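Local coordinates for protein aldehyde dehydrogenase (Staphylococcus aureus, PDB 6K10) that catalyses the NAD-dependent oxidation of the carotenoid aldehyde 4,4'-diaponeurosporen-4-al to 4,4'-diaponeurosporenoic acid in the biosynthesis of the virulence pigment staphyloxanthin, at residues A[25-29]-A[30-34]; A[46-49]-A[50-54]; A[159-162]-A[163-167]. The protein carries 1 engineered substitution. All coordinates share one frame; numbering follows the deposited sequence.

How the interactions relate
The three contacts are local, each within one continuous run of chain, and come in series. Interaction 1 lies where a loop enters helix 30-46, interaction 2 where helix 48-59 begins directly after that helix, and interaction 3 at the C-terminal end of helix 151-164. Centres of interactions 1 and 2 are about 28 Å apart, of 1 and 3 about 18 Å; neither pair touches. Interactions 2 and 3, centres about 15 Å apart, do: ring atoms of Y47 pack on R159 and L160, its hydroxyl on E163. Helix 30-46 meets T164 and F165 further along, and helix 151-164 lies against strand 170-172. All three join helices of the fold, away from the predicted active-site residues.

Interaction 1: residues A[25-29]-A[30-34]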
# COMPACT_ATOMS: atom_id res chain seq x y z
N GLN A 25 1.91 -1.21 -25.19
CA GLN A 25 0.76 -1.94 -24.64
C GLN A 25 0.93 -3.45 -24.71
O GLN A 25 0.00 -4.18 -24.34
CB GLN A 25 -0.56 -1.57 -25.32
CG GLN A 25 -0.81 -0.07 -25.45
CD GLN A 25 -0.99 0.61 -24.11
OE1 GLN A 25 -1.90 0.28 -23.35
NE2 GLN A 25 -0.12 1.57 -23.82
N GLN A 26 2.09 -3.96 -25.15
CA GLN A 26 2.23 -5.39 -25.36
C GLN A 26 2.24 -6.17 -24.05
O GLN A 26 1.77 -7.31 -24.00
CB GLN A 26 3.51 -5.67 -26.17
CG GLN A 26 3.99 -7.11 -26.14
CD GLN A 26 3.13 -8.06 -26.95
OE1 GLN A 26 1.95 -8.26 -26.66
NE2 GLN A 26 3.72 -8.67 -27.97
N THR A 27 2.77 -5.58 -22.97
CA THR A 27 2.83 -6.30 -21.70
C THR A 27 1.47 -6.42 -21.02
O THR A 27 1.33 -7.22 -20.09
CB THR A 27 3.81 -5.62 -20.74
OG1 THR A 27 3.28 -4.36 -20.30
CG2 THR A 27 5.15 -5.38 -21.43
N LYS A 28 0.46 -5.65 -21.46
CA LYS A 28 -0.86 -5.76 -20.87
C LYS A 28 -1.61 -7.01 -21.32
O LYS A 28 -2.54 -7.45 -20.63
CB LYS A 28 -1.69 -4.51 -21.19
CG LYS A 28 -1.12 -3.24 -20.59
CD LYS A 28 -2.07 -2.07 -20.77
CE LYS A 28 -1.46 -0.78 -20.25
NZ LYS A 28 -2.25 0.42 -20.65
N ASP A 29 -1.22 -7.59 -22.46
CA ASP A 29 -1.88 -8.79 -22.94
C ASP A 29 -1.59 -9.96 -22.01
O ASP A 29 -0.43 -10.23 -21.68
CB ASP A 29 -1.43 -9.12 -24.36
CG ASP A 29 -2.10 -10.36 -24.92
OD1 ASP A 29 -3.22 -10.24 -25.46
OD2 ASP A 29 -1.52 -11.45 -24.80
N ILE A 30 -2.64 -10.67 -21.61
CA ILE A 30 -2.51 -11.74 -20.63
C ILE A 30 -1.68 -12.89 -21.19
O ILE A 30 -0.82 -13.44 -20.49
CB ILE A 30 -3.91 -12.21 -20.18
CG1 ILE A 30 -4.61 -11.11 -19.38
CG2 ILE A 30 -3.83 -13.50 -19.39
CD1 ILE A 30 -3.72 -10.42 -18.37
N SER A 31 -1.92 -13.26 -22.45
CA SER A 31 -1.16 -14.36 -23.04
C SER A 31 0.31 -14.01 -23.21
O SER A 31 1.17 -14.89 -23.18
CB SER A 31 -1.78 -14.78 -24.37
OG SER A 31 -1.67 -13.74 -25.33
N PHE A 32 0.62 -12.72 -23.40
CA PHE A 32 2.02 -12.29 -23.39
C PHE A 32 2.66 -12.56 -22.03
O PHE A 32 3.76 -13.11 -21.96
CB PHE A 32 2.10 -10.80 -23.73
CG PHE A 32 3.48 -10.21 -23.55
CD1 PHE A 32 3.87 -9.66 -22.34
CD2 PHE A 32 4.38 -10.19 -24.61
CE1 PHE A 32 5.13 -9.12 -22.18
CE2 PHE A 32 5.64 -9.65 -24.45
CZ PHE A 32 6.02 -9.11 -23.23
N ARG A 33 1.97 -12.18 -20.95
CA ARG A 33 2.52 -12.38 -19.61
C ARG A 33 2.74 -13.86 -19.31
O ARG A 33 3.77 -14.24 -18.74
CB ARG A 33 1.59 -11.75 -18.58
CG ARG A 33 1.33 -10.27 -18.80
CD ARG A 33 0.47 -9.70 -17.68
NE ARG A 33 -0.38 -8.61 -18.15
CZ ARG A 33 -1.35 -8.06 -17.42
NH1 ARG A 33 -1.60 -8.50 -16.20
NH2 ARG A 33 -2.08 -7.08 -17.93
N LYS A 34 1.78 -14.71 -19.69
CA LYS A 34 1.94 -16.14 -19.48
C LYS A 34 3.16 -16.68 -20.20
O LYS A 34 3.88 -17.54 -19.67
CB LYS A 34 0.68 -16.89 -19.94
CG LYS A 34 -0.39 -17.02 -18.88
CD LYS A 34 -1.39 -18.12 -19.21
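The carboxylate of D29 turns back over the first turn of helix 30-46, where its OD2 accepts the backbone N of F32 at 2.9 Å through the lone pair facing away from OD1. The CG of D29 stands trans to its own N (chi1 -179°), which brings the carboxylate in front of the helix start; S31 OG also reaches OD2, at a doubtfully short separation. F32 lays its ring beside the loop. Q26, bent at chi2, sets CG over the ring face, a CH-pi contact 3.8 Å from the centroid, and its amide plane is inclined 20° to the ring. T27 runs alongside the same ring, its CG2 3.8 Å from CE1, while its hydroxyl bonds to the carbonyl of G139. The long arm of R33, bent at chi3, reaches the loop backbone: NE donates to T27 O at 2.9 Å, NH2 more weakly to K28 O, and I30 CD1 sits over the centre of the guanidinium. Arginine suits this place because one flat group can serve two successive carbonyls, with NH1 left to bond A137 O. Aspartate as N-cap, with its side chain holding the third residue of the helix, is the classic N-terminal capping motif of an alpha-helix.

Interaction 2: residues A[46-49]-A[50-54]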
# COMPACT_ATOMS: atom_id res chain seq x y z
N SER A 46 17.32 -24.15 -17.25
CA SER A 46 18.52 -24.26 -18.07
C SER A 46 19.76 -23.82 -17.30
O SER A 46 20.86 -24.35 -17.53
CB SER A 46 18.36 -23.42 -19.33
OG SER A 46 17.15 -23.73 -19.99
N TYR A 47 19.61 -22.88 -16.38
CA TYR A 47 20.72 -22.32 -15.62
C TYR A 47 20.82 -22.88 -14.21
O TYR A 47 21.59 -22.36 -13.40
CB TYR A 47 20.59 -20.80 -15.55
CG TYR A 47 21.12 -20.07 -16.76
CD1 TYR A 47 20.42 -20.08 -17.95
CD2 TYR A 47 22.28 -19.33 -16.68
CE1 TYR A 47 20.88 -19.40 -19.05
CE2 TYR A 47 22.75 -18.64 -17.78
CZ TYR A 47 22.05 -18.67 -18.96
OH TYR A 47 22.52 -17.98 -20.05
N GLU A 48 20.05 -23.93 -13.89
CA GLU A 48 19.97 -24.42 -12.52
C GLU A 48 21.35 -24.74 -11.96
O GLU A 48 21.67 -24.38 -10.82
CB GLU A 48 19.08 -25.66 -12.46
CG GLU A 48 18.96 -26.25 -11.06
CD GLU A 48 18.22 -27.57 -11.05
OE1 GLU A 48 17.01 -27.58 -11.35
OE2 GLU A 48 18.86 -28.60 -10.73
N SER A 49 22.20 -25.41 -12.75
CA SER A 49 23.52 -25.77 -12.26
C SER A 49 24.37 -24.53 -11.98
O SER A 49 25.06 -24.46 -10.96
CB SER A 49 24.22 -26.68 -13.27
OG SER A 49 25.22 -27.45 -12.63
N ASP A 50 24.32 -23.54 -12.88
CA ASP A 50 25.10 -22.32 -12.68
C ASP A 50 24.60 -21.52 -11.48
O ASP A 50 25.40 -20.89 -10.78
CB ASP A 50 25.06 -21.46 -13.94
CG ASP A 50 25.15 -22.28 -15.21
OD1 ASP A 50 24.16 -22.95 -15.57
OD2 ASP A 50 26.22 -22.27 -15.86
N ILE A 51 23.29 -21.52 -11.24
CA ILE A 51 22.75 -20.82 -10.07
C ILE A 51 23.23 -21.49 -8.79
O ILE A 51 23.66 -20.82 -7.84
CB ILE A 51 21.22 -20.76 -10.14
CG1 ILE A 51 20.77 -20.01 -11.39
CG2 ILE A 51 20.66 -20.08 -8.90
CD1 ILE A 51 19.34 -20.30 -11.79
N LEU A 52 23.15 -22.83 -8.74
CA LEU A 52 23.63 -23.55 -7.56
C LEU A 52 25.11 -23.31 -7.33
O LEU A 52 25.55 -23.13 -6.19
CB LEU A 52 23.35 -25.05 -7.71
CG LEU A 52 21.89 -25.51 -7.67
CD1 LEU A 52 21.80 -26.99 -8.01
CD2 LEU A 52 21.29 -25.25 -6.30
N GLU A 53 25.90 -23.29 -8.41
CA GLU A 53 27.34 -23.03 -8.28
C GLU A 53 27.59 -21.63 -7.73
O GLU A 53 28.43 -21.44 -6.84
CB GLU A 53 28.03 -23.21 -9.63
CG GLU A 53 28.32 -24.65 -10.01
CD GLU A 53 28.31 -24.86 -11.51
OE1 GLU A 53 28.91 -24.03 -12.23
OE2 GLU A 53 27.72 -25.85 -11.98
N ALA A 54 26.87 -20.64 -8.26
CA ALA A 54 27.07 -19.26 -7.83
C ALA A 54 26.67 -19.07 -6.37
O ALA A 54 27.38 -18.40 -5.61
CB ALA A 54 26.29 -18.31 -8.73
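S49 and E53, one helical turn apart, meet through their side chains: S49 OG donates to E53 OE2 at 3.0 Å. From its CB, 3.5 Å from S49 O, the E53 chain follows that carbonyl, CG at 3.4 Å and CD at 3.3 Å from it. The carboxylate then ends with OE2 at the serine hydroxyl, which meets it nearly along the C-O axis. OE2 also lies 3.2 Å from S49 O, two acceptors that do not bond, while OE1 stays 4.1 Å from that oxygen. The serine holds OG trans to its own N (chi1 -157°), and this short hydroxyl and longer acid just span the turn on an exposed helix face. All this happens at the start of helix 48-59, where Y47 is the N-cap and the first residue past the end of helix 30-46. Its carbonyl receives I51 N at 2.9 Å, and E48 O takes L52 N in the same i to i+4 pattern. I51 places CD1 4.0 Å from Y47 CB, a branched aliphatic chain suited to filling space beside the tyrosine and reaching V156. E48 sends its carboxylate to Y67 OH and, as a salt bridge, to K461 of the second subunit.

Interaction 3: residues A[159-162]-A[163-167]; sequences RLIN and ETFDA
T164 folds its hydroxyl back onto the preceding turn: OG1 donates to L160 O at 2.6 Å, the donor tilted 21° from the carbonyl plane. The torsion that does this puts OG1 trans to the carbonyl carbon and next to the threonine's own N (chi1 -50°), which turns the hydroxyl toward the carbonyl of L160. CG2, the other branch, takes the opposite role and rests over the centre of the F165 ring, 3.8 Å above its plane. A beta-branched residue with one polar and one apolar arm suits such a place, since it can serve a carbonyl and cover a neighbouring ring together. The L160 side chain crosses that of T164 at an angle, CD2 coming 3.9 Å from OG1, and both lean on A43 of helix 30-46. L160 and T164 belong to the last turn of helix 151-164, weakly bonded at 163-164, and F165 starts the loop beyond it; this is the helix of a beta-alpha-beta unit whose strands are 141-145 and 170-172. There I161 O accepts two donors: F165 N nearly in line with the C=O bond at 2.8 Å, and T164 N from well above the carbonyl plane. The side chains of I161 and F165 cross obliquely, CD1 of the isoleucine 4.0 Å from CE2 of the phenylalanine, and both pack on I170, as apolar groups facing the sheet should. The N162 amide is tied at both ends: ND2 gives one hydrogen to a water, which in turn donates to F165 O at 2.8 Å and bridges the last turn to the departing chain; ND2 also bonds E171, while OD1 accepts from K158. E163, on the exposed side, trails its chain past R159 O, with CG 3.2 Å from that oxygen.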
# COMPACT_ATOMS: atom_id res chain seq x y z
N ARG A 159 23.08 -12.84 -17.00
CA ARG A 159 23.16 -13.72 -18.17
C ARG A 159 21.81 -14.33 -18.48
O ARG A 159 21.32 -14.26 -19.61
CB ARG A 159 24.19 -14.82 -17.91
CG ARG A 159 25.64 -14.40 -18.05
CD ARG A 159 26.53 -15.62 -18.28
NE ARG A 159 27.09 -16.16 -17.05
CZ ARG A 159 26.90 -17.40 -16.61
NH1 ARG A 159 27.45 -17.80 -15.48
NH2 ARG A 159 26.14 -18.24 -17.31
N LEU A 160 21.19 -14.94 -17.47
CA LEU A 160 19.88 -15.57 -17.63
C LEU A 160 18.87 -14.61 -18.23
O LEU A 160 18.18 -14.94 -19.20
CB LEU A 160 19.42 -16.09 -16.26
CG LEU A 160 18.16 -16.94 -16.17
CD1 LEU A 160 16.86 -16.13 -16.13
CD2 LEU A 160 18.20 -17.79 -17.40
N ILE A 161 18.77 -13.41 -17.66
CA ILE A 161 17.77 -12.45 -18.11
C ILE A 161 18.06 -12.00 -19.53
O ILE A 161 17.17 -11.98 -20.39
CB ILE A 161 17.70 -11.26 -17.14
CG1 ILE A 161 17.10 -11.70 -15.79
CG2 ILE A 161 16.91 -10.12 -17.75
CD1 ILE A 161 15.66 -12.15 -15.88
N ASN A 162 19.31 -11.62 -19.80
CA ASN A 162 19.65 -11.04 -21.10
C ASN A 162 19.50 -12.05 -22.23
O ASN A 162 19.18 -11.67 -23.37
CB ASN A 162 21.08 -10.49 -21.08
CG ASN A 162 21.18 -9.17 -20.34
OD1 ASN A 162 22.27 -8.76 -19.94
ND2 ASN A 162 20.04 -8.51 -20.14
N GLU A 163 19.72 -13.33 -21.96
CA GLU A 163 19.60 -14.34 -23.00
C GLU A 163 18.17 -14.86 -23.14
O GLU A 163 17.90 -15.65 -24.05
CB GLU A 163 20.57 -15.49 -22.73
CG GLU A 163 22.02 -14.99 -22.68
CD GLU A 163 23.04 -16.09 -22.85
OE1 GLU A 163 22.84 -16.98 -23.71
OE2 GLU A 163 24.07 -16.05 -22.13
N THR A 164 17.25 -14.39 -22.29
CA THR A 164 15.85 -14.80 -22.33
C THR A 164 14.90 -13.69 -22.76
O THR A 164 13.95 -13.96 -23.50
CB THR A 164 15.42 -15.34 -20.96
OG1 THR A 164 16.37 -16.32 -20.51
CG2 THR A 164 14.05 -15.99 -21.05
N PHE A 165 15.12 -12.46 -22.31
CA PHE A 165 14.20 -11.35 -22.58
C PHE A 165 14.93 -10.20 -23.26
O PHE A 165 16.15 -10.05 -23.14
CB PHE A 165 13.56 -10.83 -21.29
CG PHE A 165 12.89 -11.89 -20.47
CD1 PHE A 165 11.65 -12.38 -20.83
CD2 PHE A 165 13.49 -12.37 -19.31
CE1 PHE A 165 11.02 -13.35 -20.07
CE2 PHE A 165 12.87 -13.34 -18.55
CZ PHE A 165 11.64 -13.83 -18.93
N ASP A 166 14.16 -9.37 -23.97
CA ASP A 166 14.69 -8.10 -24.45
C ASP A 166 15.01 -7.18 -23.29
O ASP A 166 14.31 -7.18 -22.27
CB ASP A 166 13.69 -7.41 -25.38
CG ASP A 166 13.67 -8.01 -26.76
OD1 ASP A 166 14.58 -8.81 -27.08
OD2 ASP A 166 12.75 -7.67 -27.54
N ALA A 167 16.07 -6.39 -23.45
CA ALA A 167 16.49 -5.49 -22.38
C ALA A 167 15.45 -4.42 -22.10
O ALA A 167 15.40 -3.88 -20.99
CB ALA A 167 17.83 -4.85 -22.71
O HOH W 1 17.30 -8.46 -21.08